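SusD homolog (Bacteroides thetaiotaomicron, PDB 4MRU) probably binds mucin O-glycans at the cell surface as a SusD-like outer-membrane lipoprotein with a TPR-like helical fold. Local coordinates at residues Y279-G293 against D306-A318. Numbering follows the deposited sequence.
Sequences YFTKVKNNDQEGYYG and DMITSYSNRLMTA. With EDO (1,2-ethanediol), chain M.
Phe-280 pairs with Arg-314 in a single antiparallel bridge, a non-hydrogen-bonded pair, and farther along Tyr-292 lies beside Tyr-311. Two backbone bonds flank the bridge. Leu-315 N reaches Tyr-279 O at 2.9 Å, and Thr-281 N donates to Asn-313 O.

Ser-312 carries much of the contact. Its OG stands anti to the carbonyl carbon (chi1 -67°), which turns it toward the two ends of the 283-290 hairpin. There OG donates to Thr-281 O at 2.8 Å, almost in line with the carbonyl bond. The same oxygen accepts from Tyr-292 N at 3.0 Å, so one hydroxyl joins the chain entering the hairpin, at Thr-281, to the chain leaving it, at Tyr-292. Ser-312 N completes the grip by donating to Tyr-292 O.

The chi1 of Thr-281 (63°) points OG1 at the Asn-313 amide, and it accepts from Asn-313 N at 2.9 Å. Val-283 spreads its two methyls over the other backbone: CG1 meets Thr-309 O, and CG2 rests on Tyr-311 C at 3.4 Å. Gln-288 extends its chain to place NE2 2.9 Å from Ser-310 O. This bond is almost straight (174°) and lies in the amide plane of Gln-288. NE2 also sits over the centre of one face of the Tyr-292 ring. Ethanediol, probably from the crystallisation liquor, accepts from Tyr-291 N through O1; its O2 lies over the opposite face of Tyr-292, toward the rim. The Tyr-311 ring brings CD1 to 3.2 Å from Gly-293 O.

The contact thus fastens a two-stranded hairpin, 283-284 with 289-290, to the chain leaving helix 304-309. Phe-280 packs on Ile-264, Ile-265 and Met-268 of helix 262-270. Ser-312 also makes a backbone hydrogen bond with Val-260 of strand 258-260, and Asn-313 touches Asn-253 of helix 248-254.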
loop_
_atom_site.group_PDB
_atom_site.type_symbol
_atom_site.label_atom_id
_atom_site.label_comp_id
_atom_site.label_asym_id
_atom_site.label_seq_id
_atom_site.Cartn_x
_atom_site.Cartn_y
_atom_site.Cartn_z
ATOM N N TYR A 279 13.323 10.467 -5.173
ATOM C CA TYR A 279 12.217 10.330 -4.185
ATOM C C TYR A 279 11.904 11.598 -3.387
ATOM O O TYR A 279 10.750 11.854 -3.047
ATOM C CB TYR A 279 12.576 9.285 -3.160
ATOM C CG TYR A 279 12.367 7.841 -3.565
ATOM C CD1 TYR A 279 12.428 7.432 -4.900
ATOM C CD2 TYR A 279 12.095 6.878 -2.593
ATOM C CE1 TYR A 279 12.213 6.093 -5.262
ATOM C CE2 TYR A 279 11.879 5.543 -2.952
ATOM C CZ TYR A 279 11.953 5.176 -4.298
ATOM O OH TYR A 279 11.756 3.862 -4.673
ATOM N N PHE A 280 12.956 12.344 -3.030
ATOM C CA PHE A 280 12.888 13.399 -2.030
ATOM C C PHE A 280 13.543 14.687 -2.468
ATOM O O PHE A 280 14.429 14.691 -3.323
ATOM C CB PHE A 280 13.635 12.986 -0.770
ATOM C CG PHE A 280 13.333 11.597 -0.290
ATOM C CD1 PHE A 280 12.033 11.195 -0.030
ATOM C CD2 PHE A 280 14.373 10.715 -0.019
ATOM C CE1 PHE A 280 11.755 9.924 0.434
ATOM C CE2 PHE A 280 14.100 9.445 0.439
ATOM C CZ PHE A 280 12.787 9.049 0.662
ATOM N N THR A 281 13.062 15.792 -1.910
ATOM C CA THR A 281 13.766 17.047 -1.981
ATOM C C THR A 281 14.843 17.091 -0.877
ATOM O O THR A 281 14.760 16.384 0.153
ATOM C CB THR A 281 12.815 18.244 -1.773
ATOM O OG1 THR A 281 12.254 18.164 -0.463
ATOM C CG2 THR A 281 11.690 18.216 -2.776
ATOM N N LYS A 282 15.864 17.901 -1.136
ATOM C CA LYS A 282 16.906 18.204 -0.179
ATOM C C LYS A 282 16.531 19.397 0.654
ATOM O O LYS A 282 15.859 20.300 0.158
ATOM C CB LYS A 282 18.207 18.544 -0.909
ATOM C CG LYS A 282 18.906 17.342 -1.513
ATOM C CD LYS A 282 20.336 17.710 -1.887
ATOM C CE LYS A 282 21.180 16.467 -2.156
ATOM N NZ LYS A 282 22.552 16.817 -2.652
ATOM N N VAL A 283 16.967 19.390 1.917
ATOM C CA VAL A 283 16.869 20.511 2.795
ATOM C C VAL A 283 18.255 21.080 2.798
ATOM O O VAL A 283 19.207 20.337 2.976
ATOM C CB VAL A 283 16.578 20.126 4.244
ATOM C CG1 VAL A 283 16.607 21.394 5.097
ATOM C CG2 VAL A 283 15.257 19.403 4.400
ATOM N N LYS A 284 18.383 22.378 2.566
ATOM C CA LYS A 284 19.659 23.020 2.323
ATOM C C LYS A 284 19.618 24.362 3.021
ATOM O O LYS A 284 18.887 25.275 2.579
ATOM C CB LYS A 284 19.898 23.219 0.816
ATOM N N ASN A 285 20.329 24.474 4.143
ATOM C CA ASN A 285 20.390 25.750 4.918
ATOM C C ASN A 285 21.714 25.871 5.698
ATOM O O ASN A 285 22.695 25.207 5.346
ATOM C CB ASN A 285 19.170 25.914 5.861
ATOM C CG ASN A 285 18.988 24.715 6.801
ATOM O OD1 ASN A 285 19.860 24.398 7.629
ATOM N ND2 ASN A 285 17.855 24.039 6.672
ATOM N N ASN A 286 21.760 26.704 6.744
ATOM C CA ASN A 286 22.987 26.889 7.539
ATOM C C ASN A 286 23.498 25.606 8.238
ATOM O O ASN A 286 24.710 25.327 8.277
ATOM C CB ASN A 286 22.782 27.997 8.587
ATOM C CG ASN A 286 22.926 29.407 8.009
ATOM O OD1 ASN A 286 23.715 29.646 7.098
ATOM N ND2 ASN A 286 22.169 30.351 8.560
ATOM N N ASP A 287 22.564 24.825 8.772
ATOM C CA ASP A 287 22.905 23.650 9.572
ATOM C C ASP A 287 22.531 22.354 8.886
ATOM O O ASP A 287 22.635 21.301 9.474
ATOM C CB ASP A 287 22.176 23.708 10.899
ATOM N N GLN A 288 22.103 22.444 7.630
ATOM C CA GLN A 288 21.574 21.307 6.888
ATOM C C GLN A 288 21.953 21.274 5.367
ATOM O O GLN A 288 21.814 22.272 4.656
ATOM C CB GLN A 288 20.049 21.323 7.020
ATOM C CG GLN A 288 19.557 21.061 8.463
ATOM C CD GLN A 288 18.038 20.800 8.588
ATOM O OE1 GLN A 288 17.305 21.632 9.076
ATOM N NE2 GLN A 288 17.589 19.655 8.136
ATOM N N GLU A 289 22.380 20.127 4.862
ATOM C CA GLU A 289 22.455 19.920 3.400
ATOM C C GLU A 289 22.226 18.438 3.120
ATOM O O GLU A 289 23.088 17.635 3.447
ATOM C CB GLU A 289 23.790 20.384 2.837
ATOM N N GLY A 290 21.036 18.038 2.649
ATOM C CA GLY A 290 20.809 16.631 2.380
ATOM C C GLY A 290 19.383 16.206 2.588
ATOM O O GLY A 290 18.467 17.022 2.488
ATOM N N TYR A 291 19.204 14.915 2.927
ATOM C CA TYR A 291 17.900 14.324 3.092
ATOM C C TYR A 291 17.641 14.114 4.590
ATOM O O TYR A 291 18.466 13.534 5.277
ATOM C CB TYR A 291 17.854 13.014 2.364
ATOM C CG TYR A 291 18.183 13.195 0.889
ATOM C CD1 TYR A 291 17.246 13.734 0.033
ATOM C CD2 TYR A 291 19.405 12.808 0.376
ATOM C CE1 TYR A 291 17.529 13.922 -1.318
ATOM C CE2 TYR A 291 19.720 12.989 -0.986
ATOM C CZ TYR A 291 18.783 13.544 -1.821
ATOM O OH TYR A 291 19.032 13.694 -3.155
ATOM N N TYR A 292 16.527 14.643 5.072
ATOM C CA TYR A 292 16.178 14.623 6.493
ATOM C C TYR A 292 14.730 14.186 6.666
ATOM O O TYR A 292 13.838 14.586 5.890
ATOM C CB TYR A 292 16.364 16.003 7.092
ATOM C CG TYR A 292 17.775 16.518 7.086
ATOM C CD1 TYR A 292 18.249 17.250 6.007
ATOM C CD2 TYR A 292 18.649 16.286 8.162
ATOM C CE1 TYR A 292 19.539 17.718 5.978
ATOM C CE2 TYR A 292 19.955 16.802 8.155
ATOM C CZ TYR A 292 20.385 17.525 7.066
ATOM O OH TYR A 292 21.679 18.011 6.956
ATOM N N GLY A 293 14.503 13.369 7.683
ATOM C CA GLY A 293 13.193 12.817 7.964
ATOM C C GLY A 293 12.720 13.214 9.328
ATOM O O GLY A 293 13.539 13.477 10.208
ATOM N N ASP A 306 8.907 25.380 11.063
ATOM C CA ASP A 306 10.071 24.535 11.407
ATOM C C ASP A 306 9.953 23.103 10.828
ATOM O O ASP A 306 10.922 22.516 10.327
ATOM C CB ASP A 306 10.238 24.426 12.937
ATOM C CG ASP A 306 10.680 25.704 13.621
ATOM O OD1 ASP A 306 11.373 26.497 12.990
ATOM O OD2 ASP A 306 10.349 25.919 14.837
HETATM N N MSE A 307 8.768 22.509 10.946
HETATM C CA MSE A 307 8.505 21.139 10.465
HETATM C C MSE A 307 8.494 21.103 8.965
HETATM O O MSE A 307 8.947 20.149 8.367
HETATM C CB MSE A 307 7.146 20.592 10.931
HETATM C CG MSE A 307 6.894 20.584 12.433
HETATM SE SE MSE A 307 8.200 19.425 13.385
HETATM C CE MSE A 307 9.325 20.863 13.896
ATOM N N ILE A 308 7.981 22.153 8.344
ATOM C CA ILE A 308 7.883 22.219 6.888
ATOM C C ILE A 308 9.258 22.424 6.256
ATOM O O ILE A 308 9.588 21.788 5.288
ATOM C CB ILE A 308 6.939 23.356 6.467
ATOM C CG1 ILE A 308 5.487 22.959 6.748
ATOM C CG2 ILE A 308 7.133 23.749 4.993
ATOM C CD1 ILE A 308 4.547 24.149 6.802
ATOM N N THR A 309 10.091 23.261 6.866
ATOM C CA THR A 309 11.383 23.629 6.246
ATOM C C THR A 309 12.575 22.769 6.690
ATOM O O THR A 309 13.585 22.765 6.017
ATOM C CB THR A 309 11.727 25.108 6.494
ATOM O OG1 THR A 309 11.790 25.359 7.901
ATOM C CG2 THR A 309 10.677 26.065 5.828
ATOM N N SER A 310 12.461 22.038 7.787
ATOM C CA SER A 310 13.620 21.309 8.322
ATOM C C SER A 310 13.729 19.868 7.843
ATOM O O SER A 310 14.713 19.183 8.142
ATOM C CB SER A 310 13.554 21.300 9.838
ATOM O OG SER A 310 13.575 22.633 10.297
ATOM N N TYR A 311 12.679 19.388 7.176
ATOM C CA TYR A 311 12.606 18.008 6.722
ATOM C C TYR A 311 12.314 17.946 5.223
ATOM O O TYR A 311 11.642 18.793 4.681
ATOM C CB TYR A 311 11.533 17.233 7.503
ATOM C CG TYR A 311 11.807 17.316 8.971
ATOM C CD1 TYR A 311 12.814 16.556 9.546
ATOM C CD2 TYR A 311 11.052 18.138 9.788
ATOM C CE1 TYR A 311 13.093 16.649 10.899
ATOM C CE2 TYR A 311 11.323 18.246 11.135
ATOM C CZ TYR A 311 12.356 17.504 11.691
ATOM O OH TYR A 311 12.631 17.604 13.034
ATOM N N SER A 312 12.852 16.922 4.586
ATOM C CA SER A 312 12.629 16.665 3.173
ATOM C C SER A 312 11.136 16.498 2.880
ATOM O O SER A 312 10.404 15.949 3.697
ATOM C CB SER A 312 13.382 15.401 2.745
ATOM O OG SER A 312 14.767 15.587 2.797
ATOM N N ASN A 313 10.745 16.915 1.685
ATOM C CA ASN A 313 9.462 16.583 1.074
ATOM C C ASN A 313 9.627 15.416 0.125
ATOM O O ASN A 313 10.737 15.097 -0.275
ATOM C CB ASN A 313 8.949 17.793 0.285
ATOM C CG ASN A 313 7.480 17.703 -0.084
ATOM O OD1 ASN A 313 6.776 16.762 0.248
ATOM N ND2 ASN A 313 7.029 18.692 -0.802
ATOM N N ARG A 314 8.542 14.760 -0.246
ATOM C CA ARG A 314 8.622 13.959 -1.430
ATOM C C ARG A 314 8.804 14.870 -2.640
ATOM O O ARG A 314 8.431 16.013 -2.606
ATOM C CB ARG A 314 7.403 13.026 -1.583
ATOM C CG ARG A 314 6.077 13.661 -1.787
ATOM C CD ARG A 314 5.002 12.552 -1.871
ATOM N NE ARG A 314 4.978 11.929 -3.202
ATOM C CZ ARG A 314 3.893 11.388 -3.767
ATOM N NH1 ARG A 314 2.734 11.314 -3.115
ATOM N NH2 ARG A 314 3.967 10.913 -4.982
ATOM N N LEU A 315 9.399 14.309 -3.699
ATOM C CA LEU A 315 9.624 15.001 -4.971
ATOM C C LEU A 315 8.502 14.605 -5.914
ATOM O O LEU A 315 8.422 13.459 -6.327
ATOM C CB LEU A 315 10.972 14.614 -5.550
ATOM C CG LEU A 315 11.332 15.262 -6.897
ATOM C CD1 LEU A 315 11.435 16.781 -6.731
ATOM C CD2 LEU A 315 12.605 14.667 -7.467
HETATM N N MSE A 316 7.580 15.517 -6.177
HETATM C CA MSE A 316 6.499 15.257 -7.079
HETATM C C MSE A 316 6.018 16.518 -7.726
HETATM O O MSE A 316 6.335 17.645 -7.269
HETATM C CB MSE A 316 5.350 14.639 -6.282
HETATM C CG MSE A 316 4.649 15.657 -5.390
HETATM SE SE MSE A 316 3.245 14.675 -4.397
HETATM C CE MSE A 316 2.305 13.929 -5.939
ATOM N N THR A 317 5.258 16.350 -8.808
ATOM C CA THR A 317 4.656 17.476 -9.535
ATOM C C THR A 317 3.189 17.194 -9.717
ATOM O O THR A 317 2.762 16.031 -9.619
ATOM C CB THR A 317 5.285 17.711 -10.937
ATOM O OG1 THR A 317 4.733 16.777 -11.892
ATOM C CG2 THR A 317 6.837 17.599 -10.896
ATOM N N ALA A 318 2.453 18.237 -10.070
ATOM C CA ALA A 318 1.028 18.138 -10.344
ATOM C C ALA A 318 0.669 17.390 -11.626
ATOM O O ALA A 318 -0.510 17.267 -11.892
ATOM C CB ALA A 318 0.402 19.540 -10.362
HETATM C C1 EDO M . 22.638 12.879 4.093
HETATM O O1 EDO M . 21.644 13.575 3.348
HETATM C C2 EDO M . 23.171 13.855 5.118
HETATM O O2 EDO M . 22.005 14.285 5.811
#